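Local coordinates for protein caltubin, EF-hand (PDB 6VAN) that probably binds calcium through paired EF-hands, whose four loops hold strontium ions in this crystal, at residues L8-F12 with I60-Y66; I33-K37 with K85-D91; E97-V101 with V118-M123. All blocks are in the same frame, centred on the assembly; numbering follows the deposited sequence.

Overall arrangement
Contacts 1 and 3 each set two short helical segments of an EF-hand pair nearly at right angles, on opposite sides of the chain's centre, about 28 Å apart between centres. Contact 1 pairs an entering helix with the next hand's exiting one, contact 3 the reverse. Contact 1 is buried and rests on aromatic rings; contact 3 is partly buried and combines aliphatic packing with one amide-carboxylate hydrogen bond. Contact 2, buried with an exposed margin, lies nearer the middle, joins the ends of helices 26-34 and 77-87, and is the most polar, a lysine bonding carbonyls and a carboxylate. Contacts 2 and 3 touch, because Asp-88, Asn-90 and Glu-99 share one strontium ion.

Contact 1: L8-F12 with I60-Y66; sequences LKERF and IDFVPEY. With SR (strontium ion), chain D.
On the 60-66 side, whose inner face packs against Phe-12, Glu-65 OE1 is gripped twice. Glu-65 OE1 lies 2.4 Å from strontium, which Glu-65 OE2 also binds, and Glu-65 OE1 accepts a hydrogen bond from Asp-61 N at 2.9 Å, nearly straight at 168° and arriving on the anti side, tilted out of the carboxylate plane. Asp-61 OD2, Asp-53, Asn-55, Asn-57 and the carbonyl of Ala-59 complete the site, while Asp-61 OD1 takes a bond from Gln-23.

Across the contact, Phe-12, Phe-62 and Tyr-66 form an aromatic cluster. Phe-12, its CG anti to the backbone N (chi1 -171°), reaches out from helix 5-15 to both Phe-62 and Tyr-66. Its CD1 sits over the centre of the Tyr-66 ring, 3.5 Å from Tyr-66 CG, with the planes 54° apart, neither a stack nor a T. Phe-62 comes over a face of the Phe-12 ring, Phe-62 CD1 lying 3.6 Å from Phe-12 CG. At the far edge Phe-12 CZ meets Ile-60 O in the ring plane at 3.5 Å. Lys-9 bends its chain so that CE lies over a face of Phe-62, 3.7 Å from Phe-62 CD2, in a CH-pi contact, and its NZ goes on to Asn-20. Arg-11 NH2 comes within 3.5 Å of Tyr-66 OH, but at a poor angle for a hydrogen bond.

No polar bond joins the two segments directly, and the helix that leads into the first EF-hand loop is held to the one leaving the second by dispersion and CH-pi contact.

Contact 2: I33-K37 with K85-D91; sequences IRRFK and KLQDTND. With SR (strontium ion), chain E.
Lys-37 NZ carries the polar part of this contact, making three hydrogen bonds to the 85-91 segment. One is a salt bridge from Lys-37 NZ to Asp-91 OD1 at 2.7 Å, met on the syn side of the carboxylate, somewhat out of plane. The other two run from Lys-37 NZ to backbone carbonyls: Lys-85 O at 2.9 Å and Asp-88 O at 3.2 Å. At Asp-88 O the ammonium stands 48° out of the carbonyl plane, and Asp-91 N reaches the same oxygen from the opposite face. With CG anti to the backbone N (chi1 -164°) and the chain extended from there on, the lysine runs past Leu-86 O to reach all three.

A water forms the second polar link. It donates to Phe-36 O and to Leu-86 O, both at 2.8 Å, and accepts from Thr-89 OG1 at 2.7 Å.

Apolar contact is confined to Leu-86: its CD2 lies 3.9 Å from Ile-33 CG2, and its CB comes to the edge of the Phe-36 ring, 4.0 Å from CE2.

Asp-88 and Asn-90 bind strontium just beyond, while Asp-88 OD2 takes a bond from Ser-93 N. The buried ammonium, bonded to carbonyls at the end of helix 77-87, would probably counter the negative end of the helix dipole, and it ties the first EF-hand pair to the start of a metal loop in the second.

Contact 3: E97-V101 with V118-M123; sequences EAELV and VQGYYM. With SR (strontium ion), chain E; SR (strontium ion), chain H.
Glu-97 and Gln-119 meet with their flat ends turned steeply against each other, carboxylate and amide planes 74° apart. Gln-119 NE2 gives an almost straight hydrogen bond (175°) to Glu-97 OE2 at 3.0 Å; OE2 lies in the amide plane, yet the donor approaches from well above the carboxylate plane. Glu-97 gets there on an extended chain, CG anti to the backbone N, and on the way its CG brushes Val-118 CG1 at 3.8 Å.

Val-118 points into the opposing helix. Besides lying against Glu-97, its CG1 is also near Leu-100 CB, while Val-118 CG2 settles 3.7 Å from Leu-100 CB and equally close to CG2 of Val-101. Further out Leu-100 CD1 meets Tyr-122 CD2 obliquely at 4.0 Å. It also nears the methyl of Met-123, a selenomethionine, though that residue has two modelled conformers and the detail is less certain.

The helical segments 97-101 and 118-122 cross at 99°. Gln-119 O holds a further strontium that also takes two waters, whereas Glu-99, on another side of helix 97-106, chelates the loop strontium through both oxygens. An exiting helix set against the next hand's entering helix, beside the short 95-96 and 132-133 strand pair, is the arrangement of a paired EF-hand domain.

Contact 1: L8-F12 with I60-Y66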
loop_
_atom_site.group_PDB
_atom_site.type_symbol
_atom_site.label_atom_id
_atom_site.label_comp_id
_atom_site.label_asym_id
_atom_site.label_seq_id
_atom_site.Cartn_x
_atom_site.Cartn_y
_atom_site.Cartn_z
ATOM N N LEU A 8 5.186 -12.111 -8.573
ATOM C CA LEU A 8 5.729 -10.750 -8.321
ATOM C C LEU A 8 5.728 -9.981 -9.640
ATOM O O LEU A 8 5.226 -8.847 -9.666
ATOM C CB LEU A 8 7.150 -10.794 -7.760
ATOM C CG LEU A 8 7.296 -11.294 -6.330
ATOM C CD1 LEU A 8 8.697 -11.007 -5.815
ATOM C CD2 LEU A 8 6.261 -10.680 -5.407
ATOM N N LYS A 9 6.258 -10.577 -10.698
ATOM C CA LYS A 9 6.332 -9.883 -11.998
ATOM C C LYS A 9 4.925 -9.526 -12.488
ATOM O O LYS A 9 4.733 -8.373 -12.907
ATOM C CB LYS A 9 7.055 -10.737 -13.033
ATOM C CG LYS A 9 7.073 -10.132 -14.436
ATOM C CD LYS A 9 7.465 -8.653 -14.484
ATOM C CE LYS A 9 8.929 -8.416 -14.767
ATOM N NZ LYS A 9 9.275 -8.661 -16.196
ATOM N N GLU A 10 3.972 -10.457 -12.448
ATOM C CA GLU A 10 2.582 -10.218 -12.940
ATOM C C GLU A 10 1.971 -9.061 -12.141
ATOM O O GLU A 10 1.242 -8.252 -12.739
ATOM C CB GLU A 10 1.730 -11.483 -12.828
ATOM C CG GLU A 10 0.370 -11.376 -13.507
ATOM C CD GLU A 10 -0.732 -10.708 -12.697
ATOM O OE1 GLU A 10 -0.614 -10.647 -11.454
ATOM O OE2 GLU A 10 -1.712 -10.245 -13.318
ATOM N N ARG A 11 2.251 -8.996 -10.842
ATOM C CA ARG A 11 1.763 -7.930 -9.927
ATOM C C ARG A 11 2.396 -6.592 -10.280
ATOM O O ARG A 11 1.680 -5.563 -10.226
ATOM C CB ARG A 11 2.176 -8.213 -8.487
ATOM C CG ARG A 11 1.272 -9.166 -7.733
ATOM C CD ARG A 11 1.446 -8.822 -6.274
ATOM N NE ARG A 11 2.281 -9.730 -5.512
ATOM C CZ ARG A 11 3.014 -9.365 -4.460
ATOM N NH1 ARG A 11 3.729 -10.265 -3.806
ATOM N NH2 ARG A 11 3.036 -8.102 -4.067
ATOM N N PHE A 12 3.701 -6.588 -10.530
ATOM C CA PHE A 12 4.486 -5.379 -10.868
ATOM C C PHE A 12 3.911 -4.790 -12.156
ATOM O O PHE A 12 3.660 -3.571 -12.178
ATOM C CB PHE A 12 5.980 -5.689 -10.984
ATOM C CG PHE A 12 6.861 -4.467 -11.104
ATOM C CD1 PHE A 12 7.172 -3.702 -9.992
ATOM C CD2 PHE A 12 7.383 -4.081 -12.330
ATOM C CE1 PHE A 12 7.987 -2.584 -10.099
ATOM C CE2 PHE A 12 8.188 -2.958 -12.435
ATOM C CZ PHE A 12 8.500 -2.217 -11.322
ATOM N N ILE A 60 11.165 2.987 -9.558
ATOM C CA ILE A 60 11.217 1.644 -8.909
ATOM C C ILE A 60 11.534 0.632 -10.007
ATOM O O ILE A 60 10.739 0.484 -10.914
ATOM C CB ILE A 60 9.917 1.273 -8.168
ATOM C CG1 ILE A 60 9.538 2.319 -7.105
ATOM C CG2 ILE A 60 10.046 -0.124 -7.569
ATOM C CD1 ILE A 60 8.173 2.126 -6.497
ATOM N N ASP A 61 12.687 -0.030 -9.886
ATOM C CA ASP A 61 13.156 -1.035 -10.857
ATOM C C ASP A 61 12.660 -2.400 -10.383
ATOM O O ASP A 61 12.902 -2.722 -9.219
ATOM C CB ASP A 61 14.665 -0.935 -10.967
ATOM C CG ASP A 61 15.087 0.446 -11.444
ATOM O OD1 ASP A 61 14.893 0.716 -12.640
ATOM O OD2 ASP A 61 15.663 1.172 -10.647
ATOM N N PHE A 62 12.014 -3.180 -11.240
ATOM C CA PHE A 62 11.601 -4.552 -10.856
ATOM C C PHE A 62 12.828 -5.283 -10.304
ATOM O O PHE A 62 12.768 -5.836 -9.225
ATOM C CB PHE A 62 10.974 -5.321 -12.009
ATOM C CG PHE A 62 10.573 -6.709 -11.606
ATOM C CD1 PHE A 62 9.473 -6.909 -10.787
ATOM C CD2 PHE A 62 11.331 -7.804 -11.971
ATOM C CE1 PHE A 62 9.135 -8.187 -10.365
ATOM C CE2 PHE A 62 10.987 -9.082 -11.546
ATOM C CZ PHE A 62 9.879 -9.267 -10.762
ATOM N N VAL A 63 13.935 -5.243 -11.037
ATOM C CA VAL A 63 15.226 -5.758 -10.517
ATOM C C VAL A 63 16.222 -4.605 -10.471
ATOM O O VAL A 63 16.345 -3.863 -11.448
ATOM C CB VAL A 63 15.716 -6.982 -11.317
ATOM C CG1 VAL A 63 14.961 -8.220 -10.891
ATOM C CG2 VAL A 63 15.590 -6.801 -12.804
ATOM N N PRO A 64 16.963 -4.421 -9.356
ATOM C CA PRO A 64 16.892 -5.299 -8.175
ATOM C C PRO A 64 15.833 -4.949 -7.115
ATOM O O PRO A 64 15.626 -5.733 -6.215
ATOM C CB PRO A 64 18.245 -5.058 -7.507
ATOM C CG PRO A 64 18.542 -3.615 -7.826
ATOM C CD PRO A 64 18.023 -3.419 -9.231
ATOM N N GLU A 65 15.201 -3.768 -7.232
ATOM C CA GLU A 65 14.531 -3.079 -6.093
ATOM C C GLU A 65 13.247 -3.793 -5.688
ATOM O O GLU A 65 13.107 -4.087 -4.475
ATOM C CB GLU A 65 14.267 -1.616 -6.454
ATOM C CG GLU A 65 15.562 -0.872 -6.660
ATOM C CD GLU A 65 15.491 0.498 -7.285
ATOM O OE1 GLU A 65 14.441 0.857 -7.817
ATOM O OE2 GLU A 65 16.519 1.182 -7.223
ATOM N N TYR A 66 12.328 -4.044 -6.602
ATOM C CA TYR A 66 11.032 -4.665 -6.241
ATOM C C TYR A 66 11.307 -6.086 -5.754
ATOM O O TYR A 66 10.733 -6.476 -4.727
ATOM C CB TYR A 66 10.046 -4.627 -7.406
ATOM C CG TYR A 66 8.621 -4.975 -7.057
ATOM C CD1 TYR A 66 7.799 -4.066 -6.406
ATOM C CD2 TYR A 66 8.062 -6.177 -7.440
ATOM C CE1 TYR A 66 6.473 -4.366 -6.113
ATOM C CE2 TYR A 66 6.744 -6.490 -7.164
ATOM C CZ TYR A 66 5.946 -5.588 -6.493
ATOM O OH TYR A 66 4.641 -5.924 -6.210
HETATM SR SR SR D . 15.593 2.727 -8.889
#

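Contact 2: I33-K37 with K85-D91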
loop_
_atom_site.group_PDB
_atom_site.type_symbol
_atom_site.label_atom_id
_atom_site.label_comp_id
_atom_site.label_asym_id
_atom_site.label_seq_id
_atom_site.Cartn_x
_atom_site.Cartn_y
_atom_site.Cartn_z
ATOM N N ILE A 33 -1.262 4.817 -7.016
ATOM C CA ILE A 33 -1.771 5.327 -5.708
ATOM C C ILE A 33 -3.100 6.059 -5.926
ATOM O O ILE A 33 -3.952 6.007 -5.021
ATOM C CB ILE A 33 -0.727 6.195 -4.996
ATOM C CG1 ILE A 33 0.531 5.378 -4.665
ATOM C CG2 ILE A 33 -1.322 6.850 -3.759
ATOM C CD1 ILE A 33 1.648 6.178 -4.066
ATOM N N ARG A 34 -3.303 6.699 -7.074
ATOM C CA ARG A 34 -4.527 7.500 -7.337
ATOM C C ARG A 34 -5.772 6.619 -7.312
ATOM O O ARG A 34 -6.843 7.174 -7.010
ATOM C CB ARG A 34 -4.450 8.198 -8.694
ATOM C CG ARG A 34 -4.001 9.641 -8.605
ATOM C CD ARG A 34 -4.077 10.334 -9.966
ATOM N NE ARG A 34 -3.839 11.769 -9.871
ATOM C CZ ARG A 34 -3.623 12.578 -10.905
ATOM N NH1 ARG A 34 -3.605 12.092 -12.137
ATOM N NH2 ARG A 34 -3.408 13.871 -10.698
ATOM N N ARG A 35 -5.648 5.330 -7.633
ATOM C CA ARG A 35 -6.774 4.370 -7.573
ATOM C C ARG A 35 -7.446 4.492 -6.197
ATOM O O ARG A 35 -8.666 4.519 -6.168
ATOM C CB ARG A 35 -6.307 2.940 -7.845
ATOM C CG ARG A 35 -6.013 2.653 -9.315
ATOM C CD ARG A 35 -5.093 1.462 -9.557
ATOM N NE ARG A 35 -5.387 0.260 -8.760
ATOM C CZ ARG A 35 -4.728 -0.132 -7.657
ATOM N NH1 ARG A 35 -3.716 0.573 -7.177
ATOM N NH2 ARG A 35 -5.095 -1.238 -7.028
ATOM N N PHE A 36 -6.669 4.623 -5.119
ATOM C CA PHE A 36 -7.198 4.535 -3.726
ATOM C C PHE A 36 -6.932 5.794 -2.899
ATOM O O PHE A 36 -7.541 5.918 -1.832
ATOM C CB PHE A 36 -6.665 3.277 -3.040
ATOM C CG PHE A 36 -5.167 3.092 -3.019
ATOM C CD1 PHE A 36 -4.507 2.396 -4.021
ATOM C CD2 PHE A 36 -4.417 3.530 -1.945
ATOM C CE1 PHE A 36 -3.143 2.162 -3.967
ATOM C CE2 PHE A 36 -3.050 3.292 -1.897
ATOM C CZ PHE A 36 -2.412 2.643 -2.919
ATOM N N LYS A 37 -6.078 6.706 -3.341
ATOM C CA LYS A 37 -5.968 8.072 -2.770
ATOM C C LYS A 37 -5.965 9.024 -3.962
ATOM O O LYS A 37 -4.910 9.471 -4.406
ATOM C CB LYS A 37 -4.750 8.218 -1.844
ATOM C CG LYS A 37 -4.776 9.441 -0.940
ATOM C CD LYS A 37 -3.695 9.517 0.148
ATOM C CE LYS A 37 -3.901 10.662 1.132
ATOM N NZ LYS A 37 -2.995 10.587 2.297
ATOM N N LYS A 85 -0.700 6.044 5.983
ATOM C CA LYS A 85 -0.880 7.400 5.425
ATOM C C LYS A 85 -1.604 7.322 4.086
ATOM O O LYS A 85 -2.441 8.202 3.800
ATOM C CB LYS A 85 0.458 8.119 5.326
ATOM C CG LYS A 85 1.011 8.436 6.701
ATOM C CD LYS A 85 2.089 9.453 6.708
ATOM C CE LYS A 85 3.335 8.994 6.017
ATOM N NZ LYS A 85 4.385 10.039 6.131
ATOM N N LEU A 86 -1.312 6.331 3.265
ATOM C CA LEU A 86 -1.994 6.225 1.940
ATOM C C LEU A 86 -3.477 5.877 2.116
ATOM O O LEU A 86 -4.255 6.198 1.219
ATOM C CB LEU A 86 -1.255 5.201 1.083
ATOM C CG LEU A 86 0.130 5.639 0.625
ATOM C CD1 LEU A 86 0.761 4.574 -0.227
ATOM C CD2 LEU A 86 0.094 6.969 -0.115
ATOM N N GLN A 87 -3.853 5.210 3.204
ATOM C CA GLN A 87 -5.271 4.857 3.489
ATOM C C GLN A 87 -5.981 5.976 4.249
ATOM O O GLN A 87 -7.205 5.933 4.337
ATOM C CB GLN A 87 -5.326 3.532 4.227
ATOM C CG GLN A 87 -4.953 2.369 3.318
ATOM C CD GLN A 87 -4.835 1.078 4.070
ATOM O OE1 GLN A 87 -5.664 0.187 3.959
ATOM N NE2 GLN A 87 -3.762 0.971 4.838
ATOM N N ASP A 88 -5.223 6.919 4.780
ATOM C CA ASP A 88 -5.768 8.053 5.566
ATOM C C ASP A 88 -6.180 9.135 4.581
ATOM O O ASP A 88 -5.428 10.109 4.375
ATOM C CB ASP A 88 -4.745 8.516 6.591
ATOM C CG ASP A 88 -5.236 9.677 7.417
ATOM O OD1 ASP A 88 -6.461 10.013 7.330
ATOM O OD2 ASP A 88 -4.384 10.273 8.098
ATOM N N THR A 89 -7.310 8.937 3.930
ATOM C CA THR A 89 -7.694 9.737 2.744
ATOM C C THR A 89 -7.747 11.232 3.089
ATOM O O THR A 89 -7.366 12.047 2.241
ATOM C CB THR A 89 -9.004 9.223 2.156
ATOM O OG1 THR A 89 -8.918 7.790 2.189
ATOM C CG2 THR A 89 -9.211 9.745 0.760
ATOM N N ASN A 90 -8.155 11.598 4.301
ATOM C CA ASN A 90 -8.308 13.024 4.688
ATOM C C ASN A 90 -7.119 13.469 5.544
ATOM O O ASN A 90 -7.192 14.580 6.041
ATOM C CB ASN A 90 -9.642 13.295 5.381
ATOM C CG ASN A 90 -9.738 12.729 6.775
ATOM O OD1 ASN A 90 -8.945 11.867 7.167
ATOM N ND2 ASN A 90 -10.712 13.197 7.544
ATOM N N ASP A 91 -6.090 12.641 5.735
ATOM C CA ASP A 91 -4.830 13.039 6.416
ATOM C C ASP A 91 -5.142 13.547 7.822
ATOM O O ASP A 91 -4.484 14.506 8.252
ATOM C CB ASP A 91 -4.110 14.134 5.606
ATOM C CG ASP A 91 -3.730 13.720 4.188
ATOM O OD1 ASP A 91 -3.139 12.625 4.024
ATOM O OD2 ASP A 91 -4.021 14.476 3.264
HETATM SR SR SR E . -8.727 9.672 8.064
HETATM O O HOH W 1 -6.879 7.009 0.631
HETATM O O HOH W 2 -10.904 10.063 9.144
#

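Contact 3: E97-V101 with V118-M123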
loop_
_atom_site.group_PDB
_atom_site.type_symbol
_atom_site.label_atom_id
_atom_site.label_comp_id
_atom_site.label_asym_id
_atom_site.label_seq_id
_atom_site.Cartn_x
_atom_site.Cartn_y
_atom_site.Cartn_z
ATOM N N GLU A 97 -13.246 3.062 9.333
ATOM C CA GLU A 97 -13.837 1.916 8.657
ATOM C C GLU A 97 -14.181 2.326 7.234
ATOM O O GLU A 97 -13.842 1.595 6.316
ATOM C CB GLU A 97 -15.059 1.450 9.426
ATOM C CG GLU A 97 -15.703 0.232 8.825
ATOM C CD GLU A 97 -16.822 -0.321 9.670
ATOM O OE1 GLU A 97 -16.540 -0.733 10.805
ATOM O OE2 GLU A 97 -17.950 -0.347 9.176
ATOM N N ALA A 98 -14.825 3.473 7.017
ATOM C CA ALA A 98 -15.279 3.851 5.663
ATOM C C ALA A 98 -14.088 4.096 4.733
ATOM O O ALA A 98 -14.143 3.685 3.561
ATOM C CB ALA A 98 -16.165 5.057 5.715
ATOM N N GLU A 99 -13.029 4.747 5.209
ATOM C CA GLU A 99 -11.827 4.975 4.376
ATOM C C GLU A 99 -11.228 3.621 3.967
ATOM O O GLU A 99 -10.855 3.462 2.774
ATOM C CB GLU A 99 -10.759 5.776 5.130
ATOM C CG GLU A 99 -11.102 7.250 5.235
ATOM C CD GLU A 99 -10.165 8.031 6.152
ATOM O OE1 GLU A 99 -9.708 7.489 7.200
ATOM O OE2 GLU A 99 -9.907 9.233 5.858
ATOM N N LEU A 100 -11.126 2.666 4.905
ATOM C CA LEU A 100 -10.511 1.355 4.612
ATOM C C LEU A 100 -11.363 0.580 3.607
ATOM O O LEU A 100 -10.775 -0.088 2.737
ATOM C CB LEU A 100 -10.324 0.599 5.915
ATOM C CG LEU A 100 -9.285 1.172 6.880
ATOM C CD1 LEU A 100 -9.466 0.554 8.253
ATOM C CD2 LEU A 100 -7.882 0.940 6.331
ATOM N N VAL A 101 -12.675 0.668 3.720
ATOM C CA VAL A 101 -13.600 -0.054 2.798
ATOM C C VAL A 101 -13.472 0.557 1.410
ATOM O O VAL A 101 -13.337 -0.189 0.436
ATOM C CB VAL A 101 -15.040 -0.019 3.311
ATOM C CG1 VAL A 101 -16.006 -0.477 2.242
ATOM C CG2 VAL A 101 -15.196 -0.815 4.584
ATOM N N VAL A 118 -12.684 -5.364 6.333
ATOM C CA VAL A 118 -12.466 -4.230 7.258
ATOM C C VAL A 118 -13.189 -4.524 8.561
ATOM O O VAL A 118 -12.600 -4.314 9.635
ATOM C CB VAL A 118 -12.896 -2.905 6.629
ATOM C CG1 VAL A 118 -12.751 -1.754 7.640
ATOM C CG2 VAL A 118 -12.094 -2.634 5.356
ATOM N N GLN A 119 -14.450 -4.932 8.525
ATOM C CA GLN A 119 -15.243 -5.100 9.769
ATOM C C GLN A 119 -14.751 -6.296 10.551
ATOM O O GLN A 119 -14.931 -6.308 11.788
ATOM C CB GLN A 119 -16.724 -5.253 9.469
ATOM C CG GLN A 119 -17.305 -3.976 8.919
ATOM C CD GLN A 119 -18.783 -4.094 8.693
ATOM O OE1 GLN A 119 -19.303 -5.196 8.451
ATOM N NE2 GLN A 119 -19.454 -2.952 8.722
ATOM N N GLY A 120 -14.158 -7.273 9.894
ATOM C CA GLY A 120 -13.618 -8.431 10.605
ATOM C C GLY A 120 -12.220 -8.102 11.040
ATOM O O GLY A 120 -12.006 -7.527 12.147
ATOM N N TYR A 121 -11.270 -8.350 10.158
ATOM C CA TYR A 121 -9.811 -8.326 10.431
ATOM C C TYR A 121 -9.362 -6.927 10.873
ATOM O O TYR A 121 -8.669 -6.807 11.892
ATOM C CB TYR A 121 -9.079 -8.818 9.189
ATOM C CG TYR A 121 -7.579 -8.656 9.145
ATOM C CD1 TYR A 121 -6.767 -8.930 10.231
ATOM C CD2 TYR A 121 -6.972 -8.298 7.957
ATOM C CE1 TYR A 121 -5.383 -8.806 10.145
ATOM C CE2 TYR A 121 -5.600 -8.182 7.848
ATOM C CZ TYR A 121 -4.800 -8.419 8.947
ATOM O OH TYR A 121 -3.448 -8.302 8.795
ATOM N N TYR A 122 -9.664 -5.891 10.121
ATOM C CA TYR A 122 -9.080 -4.566 10.446
ATOM C C TYR A 122 -9.631 -4.026 11.761
ATOM O O TYR A 122 -8.848 -3.552 12.614
ATOM C CB TYR A 122 -9.241 -3.575 9.310
ATOM C CG TYR A 122 -8.435 -3.878 8.075
ATOM C CD1 TYR A 122 -7.505 -4.909 8.018
ATOM C CD2 TYR A 122 -8.614 -3.117 6.944
ATOM C CE1 TYR A 122 -6.777 -5.164 6.874
ATOM C CE2 TYR A 122 -7.880 -3.349 5.801
ATOM C CZ TYR A 122 -6.948 -4.362 5.771
ATOM O OH TYR A 122 -6.174 -4.578 4.663
HETATM N N MSE A 123 -10.948 -4.113 11.964
HETATM C CA MSE A 123 -11.560 -3.553 13.168
HETATM C C MSE A 123 -11.242 -4.410 14.390
HETATM O O MSE A 123 -11.421 -3.948 15.513
HETATM C CB MSE A 123 -13.073 -3.386 13.013
HETATM C CG MSE A 123 -13.467 -2.229 12.126
HETATM SE SE MSE A 123 -12.697 -0.466 12.634
HETATM C CE MSE A 123 -11.328 -0.032 11.267
HETATM SR SR SR E . -8.727 9.672 8.064
HETATM SR SR SR H . -16.348 -7.294 13.978
HETATM O O HOH W 3 -13.798 -7.468 14.350
HETATM O O HOH W 2 -10.904 10.063 9.144
HETATM O O HOH W 4 -16.537 -4.749 13.473
#